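Local atomic coordinates of Ice-binding protein (PDB entry 3UYU), a protein that binds to the surface of ice crystals and inhibits their growth, conferring freeze tolerance on an Arctic yeast. Residues Y120-S125 / F144-G149. The protein carries 2 engineered substitutions. Sequence-based numbering, arbitrary orientation.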
loop_
_atom_site.group_PDB
_atom_site.type_symbol
_atom_site.label_atom_id
_atom_site.label_comp_id
_atom_site.label_asym_id
_atom_site.label_seq_id
_atom_site.Cartn_x
_atom_site.Cartn_y
_atom_site.Cartn_z
ATOM N N TYR A 120 26.409 -0.817 -1.821
ATOM C CA TYR A 120 27.350 -0.190 -2.745
ATOM C C TYR A 120 26.872 1.232 -3.105
ATOM O O TYR A 120 25.723 1.396 -3.519
ATOM C CB TYR A 120 27.491 -0.977 -4.065
ATOM C CG TYR A 120 28.101 -2.369 -3.924
ATOM C CD1 TYR A 120 27.365 -3.409 -3.318
ATOM C CD2 TYR A 120 29.339 -2.674 -4.496
ATOM C CE1 TYR A 120 27.937 -4.703 -3.210
ATOM C CE2 TYR A 120 29.931 -3.936 -4.391
ATOM C CZ TYR A 120 29.212 -4.945 -3.726
ATOM O OH TYR A 120 29.773 -6.231 -3.645
ATOM N N LYS A 121 27.770 2.226 -2.976
ATOM C CA LYS A 121 27.367 3.628 -3.203
ATOM C C LYS A 121 28.348 4.287 -4.169
ATOM O O LYS A 121 29.575 4.140 -4.028
ATOM C CB LYS A 121 27.385 4.420 -1.895
ATOM C CG LYS A 121 26.910 5.863 -2.053
ATOM C CD LYS A 121 26.880 6.584 -0.699
ATOM C CE LYS A 121 26.552 8.048 -0.966
ATOM N NZ LYS A 121 25.093 8.077 -1.079
ATOM N N TRP A 122 27.801 5.087 -5.082
ATOM C CA TRP A 122 28.604 5.976 -5.936
ATOM C C TRP A 122 27.974 7.322 -5.983
ATOM O O TRP A 122 26.745 7.443 -6.142
ATOM C CB TRP A 122 28.556 5.544 -7.377
ATOM C CG TRP A 122 29.216 4.189 -7.636
ATOM C CD1 TRP A 122 30.457 3.993 -8.099
ATOM C CD2 TRP A 122 28.621 2.884 -7.452
ATOM N NE1 TRP A 122 30.707 2.634 -8.258
ATOM C CE2 TRP A 122 29.597 1.939 -7.835
ATOM C CE3 TRP A 122 27.372 2.444 -6.994
ATOM C CZ2 TRP A 122 29.348 0.529 -7.821
ATOM C CZ3 TRP A 122 27.082 1.021 -6.985
ATOM C CH2 TRP A 122 28.089 0.099 -7.346
ATOM N N THR A 123 28.822 8.365 -5.947
ATOM C CA THR A 123 28.310 9.743 -6.181
ATOM C C THR A 123 28.334 10.147 -7.637
ATOM O O THR A 123 27.825 11.228 -8.005
ATOM C CB THR A 123 29.026 10.829 -5.329
ATOM O OG1 THR A 123 30.412 10.850 -5.671
ATOM C CG2 THR A 123 28.880 10.567 -3.888
ATOM N N SER A 124 28.900 9.284 -8.480
ATOM C CA SER A 124 28.975 9.426 -9.907
ATOM C C SER A 124 27.889 8.639 -10.590
ATOM O O SER A 124 27.027 8.033 -9.909
ATOM C CB SER A 124 30.346 8.890 -10.410
ATOM O OG SER A 124 30.460 7.448 -10.186
ATOM N N SER A 125 27.947 8.628 -11.914
ATOM C CA SER A 125 27.271 7.623 -12.741
ATOM C C SER A 125 28.040 6.295 -12.676
ATOM O O SER A 125 29.174 6.245 -12.246
ATOM C CB SER A 125 27.141 8.081 -14.178
ATOM O OG SER A 125 26.413 9.274 -14.259
ATOM N N PHE A 144 22.398 -1.062 -4.609
ATOM C CA PHE A 144 23.250 -0.038 -5.292
ATOM C C PHE A 144 22.607 1.317 -5.178
ATOM O O PHE A 144 21.425 1.475 -5.468
ATOM C CB PHE A 144 23.418 -0.437 -6.777
ATOM C CG PHE A 144 23.924 -1.866 -6.880
ATOM C CD1 PHE A 144 23.026 -2.953 -6.809
ATOM C CD2 PHE A 144 25.283 -2.137 -6.805
ATOM C CE1 PHE A 144 23.535 -4.298 -6.766
ATOM C CE2 PHE A 144 25.781 -3.437 -6.804
ATOM C CZ PHE A 144 24.923 -4.529 -6.760
ATOM N N GLN A 145 23.394 2.263 -4.658
ATOM C CA GLN A 145 22.958 3.664 -4.553
ATOM C C GLN A 145 23.785 4.496 -5.521
ATOM O O GLN A 145 25.015 4.621 -5.311
ATOM C CB GLN A 145 23.172 4.188 -3.137
ATOM C CG GLN A 145 22.520 3.366 -2.024
ATOM C CD GLN A 145 22.931 3.843 -0.650
ATOM O OE1 GLN A 145 24.139 4.099 -0.403
ATOM N NE2 GLN A 145 21.976 3.896 0.281
ATOM N N ILE A 146 23.162 4.897 -6.622
ATOM C CA ILE A 146 23.883 5.561 -7.732
ATOM C C ILE A 146 23.293 6.959 -7.895
ATOM O O ILE A 146 22.126 7.107 -8.290
ATOM C CB ILE A 146 23.701 4.743 -9.047
ATOM C CG1 ILE A 146 24.298 3.314 -8.862
ATOM C CG2 ILE A 146 24.372 5.446 -10.203
ATOM C CD1 ILE A 146 23.914 2.314 -9.888
ATOM N N ALA A 147 24.116 7.974 -7.593
ATOM C CA ALA A 147 23.639 9.345 -7.697
ATOM C C ALA A 147 23.438 9.793 -9.119
ATOM O O ALA A 147 22.555 10.642 -9.377
ATOM C CB ALA A 147 24.565 10.315 -6.943
ATOM N N GLY A 148 24.254 9.294 -10.042
ATOM C CA GLY A 148 24.114 9.632 -11.449
ATOM C C GLY A 148 23.288 8.635 -12.238
ATOM O O GLY A 148 22.294 8.107 -11.712
ATOM N N GLY A 149 23.676 8.430 -13.500
ATOM C CA GLY A 149 23.045 7.447 -14.434
ATOM C C GLY A 149 23.609 6.038 -14.274
ATOM O O GLY A 149 24.596 5.832 -13.543
#
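Y120 O takes the N-H of Q145 at 2.7 Å, one rung of a parallel ladder that illustrates how successive coils of a right-handed beta-helix are stitched together. W122 N bonds back to Q145 O at 2.8 Å, and A147 N reaches W122 O at 3.0 Å. Pairing continues beyond the strands: G148 N meets S124 O from well above its carbonyl plane, and S125 OG, anti to its own carbonyl carbon (chi1 -59°), accepts G149 N.

Inside, Y120, W122, F144 and I146 share one face. F144 CE2 lies over the rim of the Y120 ring, the two planes 29° apart and barely overlapping, while F144 CD2 meets W122 CH2 edge to edge at 3.6 Å. The indole also rests CE3 against I146 CG1, and its NE1 is held by L105 O. Were W122 replaced by an alanine, the indole's contacts with F144 and I146 would be lost, which would probably open a gap there and leave L105 O without this donor.

On the other face K121 CB, CG and CD run past OE1 of Q145; the NE2 of the same amide bonds to A94 O, in helix 76-96, and F97 O. Strand 142-146 is flanked by the parallel strands 118-122 and 169-173, with F171 stacked on F144.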